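Local coordinates for protein lysyl-trna-dependent l-ysyl-phosphatidylgycerol synthase (Bacillus licheniformis, PDB 4V36) that transfers lysine from lysyl-tRNA to the membrane lipid phosphatidylglycerol, a modification associated with bacterial resistance, at residues Y148-E153 / I242-W247; E218-I223 / Y253-M258; K131-L136 / K301-W306; E118-L123 / V305-Y310. All coordinates share one frame; numbering follows the deposited sequence.

Contacts 2 and 4 are neighbours in the central sheet, with centres about 10 Å apart; strand 255-261 of contact 2 pairs with strand 111-122 of contact 4, and Met258 N lies 2.8 Å from Ala119 O. Contact 1, centred about 14 Å from the centre of contact 2, packs helix 236-251 on an outermost strand, and its Phe245 touches Phe256. Contact 3 runs into contact 4 through Val305 and Trp306 and reaches contact 1 where Ile242 CD1 meets Leu136 O at 3.4 Å. The bound lysine amide, whose pocket includes Asp224 to Arg227 directly after Ile223, lies near the side chains of Ile223 (about 8 Å), Leu244 (about 11 Å) and Glu118 (about 12 Å).

Contact 1. Residues Y148-E153 / I242-W247; sequences YTFHVE and IYLFQW
Phe150 and Tyr243 face each other across a strand and a helix, segments 149-153 and 242-247, whose axes come within 9.6 Å, directions 57° apart. This is alpha/beta layer packing: helix 236-251 lies against an outermost strand of the mixed sheet, and the contact is made by side chains. Phe150 has the largest share. With CG anti to the backbone N (chi1 -178°), its ring is put against the helix, and Tyr243 CB sits over one face, 3.8 Å from the centroid of the Phe150 ring. The exchange is mutual, because Phe150 CB approaches the Tyr243 ring off-centre. The two ring planes are nearly parallel, 7° apart, yet the side chains slide past each other in opposite directions and the centroids are 5.7 Å apart, so ring overlap is slight and CH-pi contacts from the two CB atoms replace a stack. At the far end of the ring, Phe150 CZ meets Leu244 CD2 at 3.6 Å, while Phe150 CE2 lies 3.9 Å from Trp247 CB. The Tyr243 hydroxyl turns to a different element, hydrogen-bonding Glu144 of helix 134-145. Ala197 of the neighbouring strand 196-200 also touches Phe150 and Val152. One helical turn beyond Tyr243, Val152 crosses Trp247 at about a right angle, and its CG2 methyl rests over the indole's five-membered ring, 3.5 Å from Trp247 NE1.

Contact 2. Residues E218-I223 / Y253-M258; sequences EGEISI and YTAFNM
In the beta-alpha-beta unit of strand 220-228, helix 236-251 and strand 255-261, the two strands pair in parallel, Glu220 beside Ala255 and Ile221 beside Phe256. Ile221 is bonded through both backbone polar atoms: Ile221 N donates to Ala255 O at 3.1 Å, and Ile221 O accepts from Asn257 N at 2.8 Å. Just before them, Gly219 O takes a nearly straight bond from Ala255 N (2.8 Å, 170° at the hydrogen). On the sheet face that helix 236-251 covers, Ile221 CG2 stands over the centre of the Tyr253 ring, 3.5 Å from its centroid, and Ile221 CG1 meets Phe256 CD2 at 3.6 Å. Chi1 of 51° puts CG1 between the backbone N and the carbonyl carbon; that branch reaches both rings, while CG2 keeps to the tyrosine. The Phe256 ring lies with one face over Ser222 CA. On the opposite face, Glu220 OE2 receives a weak bond from Asn257 ND2, which also hydrogen-bonds Glu118; Arg307 is the stronger partner of Glu220, and Asn257 OD1 accepts from Gly259 N. The strand axes lie at 30°, and by Ile223 N, 4.4 Å from Asn257 O, the pair has widened, consistent with the splayed parallel strands of the GNAT-like acyltransferase fold.

Contact 3. Residues K131-L136 / K301-W306; sequences KKRAGL and KYKPVW
Lys301 NZ is gripped by two acceptors, Asp238 OD1 in a salt bridge and Phe298 O in a hydrogen bond, and the chain so held presents its CE to Leu136 CD2 at 3.8 Å. Tyr302 OH hydrogen-bonds the same Asp238 oxygen, so one carboxylate oxygen serves both residues that meet Leu136. Of the two branches of this leucine, CD1 meets Tyr302 CE1 at 3.9 Å, and CD2 lies nearest the lysine, with the tyrosine hydroxyl a little farther off. Arg133, at the N-cap position of helix 134-145, makes the other half of the contact. Its chain bends at chi2 (-70°) and brings the guanidinium to the turn, where Lys303 CD sits at the edge of the group, 3.4 Å from Arg133 NH2. Arg133 NH2 is also 3.5 Å from Lys301 O, but the angle is too poor for a hydrogen bond; NH1 has a weak bond to Thr127 O. The charged ends stay apart, with Arg133 NH2 5.8 Å from Lys303 NZ, so the aliphatic part of the lysine does the touching. The contact thus joins the start of helix 134-145 to the loop between helix 296-300 and strand 305-313, with Ile242 of helix 236-251 against Leu136 and Phe241 against Tyr302.

Contact 4. Residues E118-L123 / V305-Y310; sequences EAIVDL and VWRGKY
Glu118 and Arg307 face each other as an antiparallel hydrogen-bonded pair, Glu118 N donating to Arg307 O at 2.7 Å with a nearly straight bond (174°) and Arg307 N returning to Glu118 O at 2.9 Å. Two residues along, Ile120 and Val305 form a second such pair, Val305 N to Ile120 O at 2.7 Å. Between them Ala119 and Trp306 are a non-hydrogen-bonded pair, and on that face Ala119 CB meets Trp306 CZ3 at 3.7 Å. The other face carries the charges. Glu118 OE1 forms a salt bridge with Arg307 NH2 at 3.6 Å, the carboxylate and guanidinium planes turned 71° apart, and Glu118 OE2 has a long one to Lys309 NZ at 4.0 Å. Ile120 CD1 lies over one face of the guanidinium, 3.4 Å from Arg307 NH2, giving that charged group an apolar cover. A second shell holds the network: Glu220 of strand 220-228 forms a salt bridge with Arg307 NH2, Asn257 ND2 hydrogen-bonds Glu118 OE1, and Lys309 NZ donates to Gln96 O. The Glu118 carboxylate thus has two cationic neighbours and an amide donor. Strand 111-122 lies between strands 305-313 and 255-261, while helix 296-300 covers the face of Ala119 and Trp306 through Lys299.

Contact 1. Residues Y148-E153 / I242-W247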
loop_
_atom_site.group_PDB
_atom_site.type_symbol
_atom_site.label_atom_id
_atom_site.label_comp_id
_atom_site.label_asym_id
_atom_site.label_seq_id
_atom_site.Cartn_x
_atom_site.Cartn_y
_atom_site.Cartn_z
ATOM N N TYR A 148 14.546 9.731 -22.251
ATOM C CA TYR A 148 13.368 9.102 -21.666
ATOM C C TYR A 148 12.337 10.157 -21.281
ATOM O O TYR A 148 12.687 11.226 -20.780
ATOM C CB TYR A 148 13.751 8.256 -20.449
ATOM C CG TYR A 148 14.456 6.969 -20.812
ATOM C CD1 TYR A 148 15.833 6.935 -20.989
ATOM C CD2 TYR A 148 13.742 5.791 -20.992
ATOM C CE1 TYR A 148 16.480 5.762 -21.328
ATOM C CE2 TYR A 148 14.382 4.614 -21.332
ATOM C CZ TYR A 148 15.750 4.605 -21.499
ATOM O OH TYR A 148 16.389 3.435 -21.837
ATOM N N THR A 149 11.065 9.855 -21.526
ATOM C CA THR A 149 9.991 10.799 -21.240
ATOM C C THR A 149 8.962 10.207 -20.285
ATOM O O THR A 149 8.646 9.019 -20.352
ATOM C CB THR A 149 9.286 11.253 -22.531
ATOM O OG1 THR A 149 8.881 10.105 -23.286
ATOM C CG2 THR A 149 10.223 12.103 -23.379
ATOM N N PHE A 150 8.445 11.049 -19.397
ATOM C CA PHE A 150 7.502 10.622 -18.370
ATOM C C PHE A 150 6.102 11.154 -18.663
ATOM O O PHE A 150 5.919 12.353 -18.869
ATOM C CB PHE A 150 7.982 11.091 -16.996
ATOM C CG PHE A 150 7.101 10.665 -15.861
ATOM C CD1 PHE A 150 7.165 9.375 -15.362
ATOM C CD2 PHE A 150 6.221 11.561 -15.279
ATOM C CE1 PHE A 150 6.360 8.985 -14.311
ATOM C CE2 PHE A 150 5.413 11.174 -14.229
ATOM C CZ PHE A 150 5.485 9.885 -13.744
ATOM N N HIS A 151 5.116 10.260 -18.683
ATOM C CA HIS A 151 3.747 10.641 -19.019
ATOM C C HIS A 151 2.730 10.009 -18.076
ATOM O O HIS A 151 2.874 8.856 -17.672
ATOM C CB HIS A 151 3.422 10.246 -20.461
ATOM C CG HIS A 151 4.374 10.802 -21.473
ATOM N ND1 HIS A 151 4.263 12.081 -21.976
ATOM C CD2 HIS A 151 5.451 10.251 -22.081
ATOM C CE1 HIS A 151 5.232 12.294 -22.847
ATOM N NE2 HIS A 151 5.967 11.199 -22.930
ATOM N N VAL A 152 1.695 10.770 -17.734
ATOM C CA VAL A 152 0.606 10.255 -16.913
ATOM C C VAL A 152 -0.670 10.128 -17.741
ATOM O O VAL A 152 -1.186 11.118 -18.260
ATOM C CB VAL A 152 0.339 11.155 -15.691
ATOM C CG1 VAL A 152 -0.920 10.703 -14.963
ATOM C CG2 VAL A 152 1.536 11.145 -14.754
ATOM N N GLU A 153 -1.170 8.903 -17.864
ATOM C CA GLU A 153 -2.351 8.639 -18.679
ATOM C C GLU A 153 -3.610 8.518 -17.825
ATOM O O GLU A 153 -3.556 8.079 -16.678
ATOM C CB GLU A 153 -2.153 7.364 -19.505
ATOM C CG GLU A 153 -0.862 7.340 -20.310
ATOM C CD GLU A 153 -0.828 8.398 -21.396
ATOM O OE1 GLU A 153 -1.908 8.790 -21.887
ATOM O OE2 GLU A 153 0.283 8.838 -21.760
ATOM N N ILE A 242 11.771 10.329 -8.917
ATOM C CA ILE A 242 12.152 11.702 -9.230
ATOM C C ILE A 242 11.142 12.324 -10.193
ATOM O O ILE A 242 10.677 13.445 -9.979
ATOM C CB ILE A 242 13.565 11.776 -9.840
ATOM C CG1 ILE A 242 14.615 11.389 -8.796
ATOM C CG2 ILE A 242 13.852 13.173 -10.364
ATOM C CD1 ILE A 242 16.019 11.288 -9.355
ATOM N N TYR A 243 10.800 11.587 -11.245
ATOM C CA TYR A 243 9.788 12.036 -12.195
ATOM C C TYR A 243 8.423 12.167 -11.526
ATOM O O TYR A 243 7.670 13.098 -11.811
ATOM C CB TYR A 243 9.695 11.080 -13.386
ATOM C CG TYR A 243 10.824 11.214 -14.383
ATOM C CD1 TYR A 243 11.028 12.400 -15.075
ATOM C CD2 TYR A 243 11.673 10.148 -14.648
ATOM C CE1 TYR A 243 12.054 12.527 -15.991
ATOM C CE2 TYR A 243 12.703 10.263 -15.563
ATOM C CZ TYR A 243 12.887 11.454 -16.232
ATOM O OH TYR A 243 13.911 11.573 -17.145
ATOM N N LEU A 244 8.110 11.229 -10.636
ATOM C CA LEU A 244 6.847 11.255 -9.903
ATOM C C LEU A 244 6.747 12.477 -8.999
ATOM O O LEU A 244 5.713 13.143 -8.958
ATOM C CB LEU A 244 6.680 9.984 -9.069
ATOM C CG LEU A 244 6.105 8.759 -9.781
ATOM C CD1 LEU A 244 6.098 7.555 -8.854
ATOM C CD2 LEU A 244 4.705 9.054 -10.290
ATOM N N PHE A 245 7.825 12.765 -8.276
ATOM C CA PHE A 245 7.845 13.900 -7.356
ATOM C C PHE A 245 7.762 15.221 -8.115
ATOM O O PHE A 245 7.172 16.188 -7.631
ATOM C CB PHE A 245 9.102 13.872 -6.484
ATOM C CG PHE A 245 9.166 12.700 -5.542
ATOM C CD1 PHE A 245 8.054 11.902 -5.321
ATOM C CD2 PHE A 245 10.341 12.398 -4.872
ATOM C CE1 PHE A 245 8.116 10.826 -4.458
ATOM C CE2 PHE A 245 10.408 11.324 -4.007
ATOM C CZ PHE A 245 9.293 10.537 -3.797
ATOM N N GLN A 246 8.357 15.256 -9.304
ATOM C CA GLN A 246 8.287 16.436 -10.158
ATOM C C GLN A 246 6.857 16.676 -10.627
ATOM O O GLN A 246 6.362 17.803 -10.599
ATOM C CB GLN A 246 9.214 16.287 -11.364
ATOM C CG GLN A 246 9.099 17.420 -12.372
ATOM C CD GLN A 246 9.973 17.209 -13.591
ATOM O OE1 GLN A 246 10.609 16.166 -13.741
ATOM N NE2 GLN A 246 10.008 18.201 -14.473
ATOM N N TRP A 247 6.201 15.604 -11.055
ATOM C CA TRP A 247 4.824 15.679 -11.526
ATOM C C TRP A 247 3.866 16.028 -10.391
ATOM O O TRP A 247 2.952 16.832 -10.567
ATOM C CB TRP A 247 4.414 14.355 -12.175
ATOM C CG TRP A 247 2.992 14.326 -12.642
ATOM C CD1 TRP A 247 2.518 14.741 -13.853
ATOM C CD2 TRP A 247 1.859 13.850 -11.908
ATOM N NE1 TRP A 247 1.158 14.554 -13.916
ATOM C CE2 TRP A 247 0.730 14.008 -12.736
ATOM C CE3 TRP A 247 1.689 13.304 -10.632
ATOM C CZ2 TRP A 247 -0.551 13.643 -12.328
ATOM C CZ3 TRP A 247 0.417 12.943 -10.228
ATOM C CH2 TRP A 247 -0.686 13.114 -11.074
#

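Contact 2. Residues E218-I223 / Y253-M258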
loop_
_atom_site.group_PDB
_atom_site.type_symbol
_atom_site.label_atom_id
_atom_site.label_comp_id
_atom_site.label_asym_id
_atom_site.label_seq_id
_atom_site.Cartn_x
_atom_site.Cartn_y
_atom_site.Cartn_z
ATOM N N GLU A 218 -4.789 14.985 2.572
ATOM C CA GLU A 218 -4.611 16.389 2.226
ATOM C C GLU A 218 -4.099 16.523 0.798
ATOM O O GLU A 218 -4.849 16.349 -0.160
ATOM C CB GLU A 218 -3.649 17.070 3.200
ATOM N N GLY A 219 -2.815 16.833 0.662
ATOM C CA GLY A 219 -2.191 16.917 -0.644
ATOM C C GLY A 219 -1.226 15.768 -0.844
ATOM O O GLY A 219 -0.118 15.953 -1.346
ATOM N N GLU A 220 -1.655 14.575 -0.446
ATOM C CA GLU A 220 -0.796 13.399 -0.500
ATOM C C GLU A 220 -1.247 12.404 -1.563
ATOM O O GLU A 220 -2.432 12.088 -1.671
ATOM C CB GLU A 220 -0.750 12.714 0.870
ATOM C CG GLU A 220 -0.018 11.381 0.874
ATOM C CD GLU A 220 0.084 10.774 2.260
ATOM O OE1 GLU A 220 0.193 11.541 3.240
ATOM O OE2 GLU A 220 0.052 9.530 2.367
ATOM N N ILE A 221 -0.293 11.926 -2.352
ATOM C CA ILE A 221 -0.542 10.853 -3.303
ATOM C C ILE A 221 0.458 9.726 -3.099
ATOM O O ILE A 221 1.381 9.838 -2.293
ATOM C CB ILE A 221 -0.450 11.333 -4.763
ATOM C CG1 ILE A 221 0.855 12.100 -4.988
ATOM C CG2 ILE A 221 -1.652 12.182 -5.122
ATOM C CD1 ILE A 221 1.113 12.461 -6.434
ATOM N N SER A 222 0.264 8.641 -3.838
ATOM C CA SER A 222 1.205 7.533 -3.830
ATOM C C SER A 222 0.950 6.626 -5.019
ATOM O O SER A 222 0.028 6.852 -5.801
ATOM C CB SER A 222 1.101 6.729 -2.536
ATOM O OG SER A 222 0.306 5.570 -2.719
ATOM N N ILE A 223 1.777 5.598 -5.146
ATOM C CA ILE A 223 1.583 4.594 -6.175
ATOM C C ILE A 223 1.405 3.231 -5.526
ATOM O O ILE A 223 1.646 3.064 -4.330
ATOM C CB ILE A 223 2.760 4.550 -7.158
ATOM C CG1 ILE A 223 4.052 4.221 -6.412
ATOM C CG2 ILE A 223 2.891 5.873 -7.890
ATOM C CD1 ILE A 223 5.261 4.138 -7.308
ATOM N N TYR A 253 0.370 18.781 -5.362
ATOM C CA TYR A 253 0.370 17.869 -4.225
ATOM C C TYR A 253 1.478 18.236 -3.246
ATOM O O TYR A 253 2.539 18.714 -3.645
ATOM C CB TYR A 253 0.526 16.421 -4.691
ATOM C CG TYR A 253 -0.618 15.931 -5.549
ATOM C CD1 TYR A 253 -1.888 15.761 -5.014
ATOM C CD2 TYR A 253 -0.428 15.634 -6.892
ATOM C CE1 TYR A 253 -2.938 15.314 -5.795
ATOM C CE2 TYR A 253 -1.473 15.184 -7.679
ATOM C CZ TYR A 253 -2.724 15.024 -7.125
ATOM O OH TYR A 253 -3.766 14.578 -7.905
ATOM N N THR A 254 1.225 18.010 -1.961
ATOM C CA THR A 254 2.152 18.417 -0.910
ATOM C C THR A 254 3.087 17.285 -0.492
ATOM O O THR A 254 4.272 17.507 -0.244
ATOM C CB THR A 254 1.392 18.925 0.334
ATOM O OG1 THR A 254 0.479 19.962 -0.049
ATOM C CG2 THR A 254 2.361 19.469 1.372
ATOM N N ALA A 255 2.553 16.069 -0.419
ATOM C CA ALA A 255 3.329 14.934 0.068
ATOM C C ALA A 255 3.180 13.701 -0.819
ATOM O O ALA A 255 2.226 13.585 -1.588
ATOM C CB ALA A 255 2.927 14.600 1.498
ATOM N N PHE A 256 4.135 12.784 -0.703
ATOM C CA PHE A 256 4.081 11.520 -1.427
ATOM C C PHE A 256 4.375 10.354 -0.489
ATOM O O PHE A 256 5.331 10.392 0.284
ATOM C CB PHE A 256 5.068 11.517 -2.596
ATOM C CG PHE A 256 4.857 10.386 -3.565
ATOM C CD1 PHE A 256 5.399 9.132 -3.324
ATOM C CD2 PHE A 256 4.118 10.578 -4.720
ATOM C CE1 PHE A 256 5.203 8.092 -4.215
ATOM C CE2 PHE A 256 3.918 9.542 -5.615
ATOM C CZ PHE A 256 4.462 8.298 -5.362
ATOM N N ASN A 257 3.545 9.320 -0.563
ATOM C CA ASN A 257 3.742 8.123 0.244
ATOM C C ASN A 257 4.524 7.077 -0.542
ATOM O O ASN A 257 4.017 6.509 -1.506
ATOM C CB ASN A 257 2.392 7.558 0.697
ATOM C CG ASN A 257 2.523 6.536 1.813
ATOM O OD1 ASN A 257 3.559 5.887 1.967
ATOM N ND2 ASN A 257 1.463 6.384 2.598
ATOM N N MET A 258 5.763 6.827 -0.130
ATOM C CA MET A 258 6.614 5.867 -0.825
ATOM C C MET A 258 6.370 4.437 -0.355
ATOM O O MET A 258 7.085 3.516 -0.745
ATOM C CB MET A 258 8.089 6.224 -0.639
ATOM C CG MET A 258 8.496 7.541 -1.267
ATOM S SD MET A 258 10.285 7.756 -1.268
ATOM C CE MET A 258 10.787 6.373 -2.287
#

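Contact 3. Residues K131-L136 / K301-W306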
loop_
_atom_site.group_PDB
_atom_site.type_symbol
_atom_site.label_atom_id
_atom_site.label_comp_id
_atom_site.label_asym_id
_atom_site.label_seq_id
_atom_site.Cartn_x
_atom_site.Cartn_y
_atom_site.Cartn_z
ATOM N N LYS A 131 23.729 19.294 -2.119
ATOM C CA LYS A 131 25.155 19.002 -2.217
ATOM C C LYS A 131 25.413 17.502 -2.122
ATOM O O LYS A 131 26.320 16.977 -2.767
ATOM C CB LYS A 131 25.930 19.740 -1.124
ATOM N N LYS A 132 24.608 16.819 -1.315
ATOM C CA LYS A 132 24.728 15.375 -1.156
ATOM C C LYS A 132 23.815 14.645 -2.136
ATOM O O LYS A 132 23.856 13.420 -2.248
ATOM C CB LYS A 132 24.398 14.961 0.280
ATOM N N ARG A 133 22.993 15.411 -2.847
ATOM C CA ARG A 133 22.058 14.849 -3.816
ATOM C C ARG A 133 22.686 14.735 -5.202
ATOM O O ARG A 133 21.999 14.853 -6.217
ATOM C CB ARG A 133 20.788 15.699 -3.886
ATOM C CG ARG A 133 19.942 15.654 -2.625
ATOM C CD ARG A 133 19.287 14.292 -2.449
ATOM N NE ARG A 133 18.562 14.194 -1.185
ATOM C CZ ARG A 133 17.324 14.640 -0.996
ATOM N NH1 ARG A 133 16.667 15.221 -1.991
ATOM N NH2 ARG A 133 16.743 14.508 0.188
ATOM N N ALA A 134 23.995 14.504 -5.239
ATOM C CA ALA A 134 24.713 14.373 -6.501
ATOM C C ALA A 134 24.392 13.045 -7.175
ATOM O O ALA A 134 24.487 12.917 -8.395
ATOM C CB ALA A 134 26.210 14.507 -6.275
ATOM N N GLY A 135 24.012 12.057 -6.371
ATOM C CA GLY A 135 23.673 10.745 -6.886
ATOM C C GLY A 135 22.357 10.743 -7.638
ATOM O O GLY A 135 22.271 10.242 -8.759
ATOM N N LEU A 136 21.327 11.312 -7.019
ATOM C CA LEU A 136 20.002 11.366 -7.626
ATOM C C LEU A 136 19.982 12.272 -8.852
ATOM O O LEU A 136 19.305 11.980 -9.838
ATOM C CB LEU A 136 18.965 11.846 -6.607
ATOM C CG LEU A 136 18.715 10.930 -5.408
ATOM C CD1 LEU A 136 17.654 11.524 -4.490
ATOM C CD2 LEU A 136 18.313 9.540 -5.874
ATOM N N LYS A 301 16.940 8.036 1.872
ATOM C CA LYS A 301 17.771 9.018 1.178
ATOM C C LYS A 301 16.937 10.134 0.549
ATOM O O LYS A 301 17.481 11.111 0.035
ATOM C CB LYS A 301 18.628 8.337 0.109
ATOM C CG LYS A 301 17.852 7.794 -1.076
ATOM C CD LYS A 301 18.794 7.173 -2.098
ATOM C CE LYS A 301 18.046 6.706 -3.336
ATOM N NZ LYS A 301 17.047 5.648 -3.022
ATOM N N TYR A 302 15.618 9.983 0.590
ATOM C CA TYR A 302 14.714 11.031 0.135
ATOM C C TYR A 302 14.304 11.918 1.306
ATOM O O TYR A 302 13.452 12.796 1.162
ATOM C CB TYR A 302 13.482 10.430 -0.542
ATOM C CG TYR A 302 13.777 9.772 -1.871
ATOM C CD1 TYR A 302 13.855 10.525 -3.035
ATOM C CD2 TYR A 302 13.977 8.401 -1.962
ATOM C CE1 TYR A 302 14.127 9.930 -4.253
ATOM C CE2 TYR A 302 14.248 7.798 -3.176
ATOM C CZ TYR A 302 14.323 8.567 -4.318
ATOM O OH TYR A 302 14.593 7.973 -5.531
ATOM N N LYS A 303 14.927 11.677 2.457
ATOM C CA LYS A 303 14.645 12.407 3.696
ATOM C C LYS A 303 13.151 12.524 4.001
ATOM O O LYS A 303 12.613 13.629 4.057
ATOM C CB LYS A 303 15.268 13.807 3.642
ATOM C CG LYS A 303 16.712 13.875 4.125
ATOM C CD LYS A 303 17.663 13.154 3.182
ATOM C CE LYS A 303 19.071 13.099 3.753
ATOM N NZ LYS A 303 19.112 12.363 5.048
ATOM N N PRO A 304 12.476 11.383 4.207
ATOM C CA PRO A 304 11.031 11.419 4.426
ATOM C C PRO A 304 10.657 11.566 5.895
ATOM O O PRO A 304 11.508 11.416 6.772
ATOM C CB PRO A 304 10.579 10.062 3.897
ATOM C CG PRO A 304 11.718 9.158 4.262
ATOM C CD PRO A 304 12.982 9.997 4.190
ATOM N N VAL A 305 9.388 11.861 6.153
ATOM C CA VAL A 305 8.852 11.804 7.505
ATOM C C VAL A 305 8.218 10.434 7.715
ATOM O O VAL A 305 7.258 10.075 7.032
ATOM C CB VAL A 305 7.812 12.908 7.762
ATOM C CG1 VAL A 305 7.256 12.789 9.172
ATOM C CG2 VAL A 305 8.429 14.281 7.539
ATOM N N TRP A 306 8.762 9.665 8.652
ATOM C CA TRP A 306 8.304 8.297 8.865
ATOM C C TRP A 306 6.970 8.247 9.601
ATOM O O TRP A 306 6.791 8.902 10.626
ATOM C CB TRP A 306 9.356 7.498 9.636
ATOM C CG TRP A 306 10.667 7.387 8.916
ATOM C CD1 TRP A 306 11.824 8.049 9.212
ATOM C CD2 TRP A 306 10.951 6.574 7.771
ATOM N NE1 TRP A 306 12.813 7.694 8.325
ATOM C CE2 TRP A 306 12.302 6.790 7.431
ATOM C CE3 TRP A 306 10.196 5.684 7.002
ATOM C CZ2 TRP A 306 12.913 6.148 6.357
ATOM C CZ3 TRP A 306 10.804 5.048 5.937
ATOM C CH2 TRP A 306 12.149 5.283 5.623
#

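Contact 4. Residues E118-L123 / V305-Y310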
loop_
_atom_site.group_PDB
_atom_site.type_symbol
_atom_site.label_atom_id
_atom_site.label_comp_id
_atom_site.label_asym_id
_atom_site.label_seq_id
_atom_site.Cartn_x
_atom_site.Cartn_y
_atom_site.Cartn_z
ATOM N N GLU A 118 5.943 4.185 7.036
ATOM C CA GLU A 118 5.750 4.680 5.680
ATOM C C GLU A 118 6.600 5.920 5.435
ATOM O O GLU A 118 6.612 6.845 6.245
ATOM C CB GLU A 118 4.275 4.999 5.423
ATOM C CG GLU A 118 3.381 3.778 5.299
ATOM C CD GLU A 118 1.942 4.144 4.990
ATOM O OE1 GLU A 118 1.564 5.314 5.210
ATOM O OE2 GLU A 118 1.190 3.263 4.525
ATOM N N ALA A 119 7.309 5.933 4.312
ATOM C CA ALA A 119 8.138 7.073 3.947
ATOM C C ALA A 119 7.298 8.157 3.282
ATOM O O ALA A 119 6.813 7.981 2.164
ATOM C CB ALA A 119 9.268 6.637 3.029
ATOM N N ILE A 120 7.128 9.277 3.977
ATOM C CA ILE A 120 6.355 10.395 3.452
ATOM C C ILE A 120 7.274 11.537 3.038
ATOM O O ILE A 120 7.879 12.195 3.882
ATOM C CB ILE A 120 5.338 10.915 4.482
ATOM C CG1 ILE A 120 4.547 9.750 5.082
ATOM C CG2 ILE A 120 4.409 11.938 3.845
ATOM C CD1 ILE A 120 3.804 8.923 4.058
ATOM N N VAL A 121 7.372 11.768 1.732
ATOM C CA VAL A 121 8.277 12.778 1.197
ATOM C C VAL A 121 7.575 14.111 0.962
ATOM O O VAL A 121 6.555 14.174 0.276
ATOM C CB VAL A 121 8.915 12.309 -0.124
ATOM C CG1 VAL A 121 9.755 13.418 -0.737
ATOM C CG2 VAL A 121 9.754 11.066 0.108
ATOM N N ASP A 122 8.130 15.174 1.538
ATOM C CA ASP A 122 7.629 16.526 1.318
ATOM C C ASP A 122 7.988 16.985 -0.093
ATOM O O ASP A 122 9.160 17.194 -0.405
ATOM C CB ASP A 122 8.204 17.485 2.364
ATOM C CG ASP A 122 7.467 18.815 2.418
ATOM O OD1 ASP A 122 6.879 19.230 1.397
ATOM O OD2 ASP A 122 7.480 19.451 3.494
ATOM N N LEU A 123 6.975 17.145 -0.939
ATOM C CA LEU A 123 7.193 17.492 -2.340
ATOM C C LEU A 123 7.629 18.944 -2.529
ATOM O O LEU A 123 8.266 19.282 -3.527
ATOM C CB LEU A 123 5.926 17.224 -3.155
ATOM C CG LEU A 123 5.513 15.755 -3.280
ATOM C CD1 LEU A 123 4.263 15.619 -4.135
ATOM C CD2 LEU A 123 6.653 14.929 -3.855
ATOM N N VAL A 305 9.388 11.861 6.153
ATOM C CA VAL A 305 8.852 11.804 7.505
ATOM C C VAL A 305 8.218 10.434 7.715
ATOM O O VAL A 305 7.258 10.075 7.032
ATOM C CB VAL A 305 7.812 12.908 7.762
ATOM C CG1 VAL A 305 7.256 12.789 9.172
ATOM C CG2 VAL A 305 8.429 14.281 7.539
ATOM N N TRP A 306 8.762 9.665 8.652
ATOM C CA TRP A 306 8.304 8.297 8.865
ATOM C C TRP A 306 6.970 8.247 9.601
ATOM O O TRP A 306 6.791 8.902 10.626
ATOM C CB TRP A 306 9.356 7.498 9.636
ATOM C CG TRP A 306 10.667 7.387 8.916
ATOM C CD1 TRP A 306 11.824 8.049 9.212
ATOM C CD2 TRP A 306 10.951 6.574 7.771
ATOM N NE1 TRP A 306 12.813 7.694 8.325
ATOM C CE2 TRP A 306 12.302 6.790 7.431
ATOM C CE3 TRP A 306 10.196 5.684 7.002
ATOM C CZ2 TRP A 306 12.913 6.148 6.357
ATOM C CZ3 TRP A 306 10.804 5.048 5.937
ATOM C CH2 TRP A 306 12.149 5.283 5.623
ATOM N N ARG A 307 6.035 7.469 9.063
ATOM C CA ARG A 307 4.746 7.259 9.711
ATOM C C ARG A 307 4.530 5.775 9.990
ATOM O O ARG A 307 4.378 4.975 9.067
ATOM C CB ARG A 307 3.604 7.814 8.855
ATOM C CG ARG A 307 2.235 7.663 9.502
ATOM C CD ARG A 307 1.209 8.618 8.908
ATOM N NE ARG A 307 0.870 8.293 7.527
ATOM C CZ ARG A 307 0.960 9.150 6.515
ATOM N NH1 ARG A 307 1.380 10.390 6.725
ATOM N NH2 ARG A 307 0.628 8.768 5.289
ATOM N N GLY A 308 4.517 5.418 11.270
ATOM C CA GLY A 308 4.443 4.028 11.681
ATOM C C GLY A 308 3.127 3.335 11.387
ATOM O O GLY A 308 2.056 3.937 11.470
ATOM N N LYS A 309 3.218 2.056 11.035
ATOM C CA LYS A 309 2.045 1.214 10.839
ATOM C C LYS A 309 2.087 0.071 11.846
ATOM O O LYS A 309 3.155 -0.474 12.125
ATOM C CB LYS A 309 1.991 0.677 9.406
ATOM C CG LYS A 309 2.161 1.746 8.337
ATOM C CD LYS A 309 0.913 1.893 7.483
ATOM C CE LYS A 309 -0.263 2.411 8.291
ATOM N NZ LYS A 309 -1.468 2.613 7.437
ATOM N N TYR A 310 0.932 -0.293 12.391
ATOM C CA TYR A 310 0.896 -1.243 13.497
ATOM C C TYR A 310 -0.035 -2.424 13.259
ATOM O O TYR A 310 -1.021 -2.323 12.530
ATOM C CB TYR A 310 0.484 -0.530 14.787
ATOM C CG TYR A 310 1.416 0.587 15.196
ATOM C CD1 TYR A 310 1.245 1.876 14.706
ATOM C CD2 TYR A 310 2.464 0.353 16.077
ATOM C CE1 TYR A 310 2.095 2.900 15.078
ATOM C CE2 TYR A 310 3.318 1.371 16.455
ATOM C CZ TYR A 310 3.129 2.641 15.954
ATOM O OH TYR A 310 3.980 3.655 16.328
#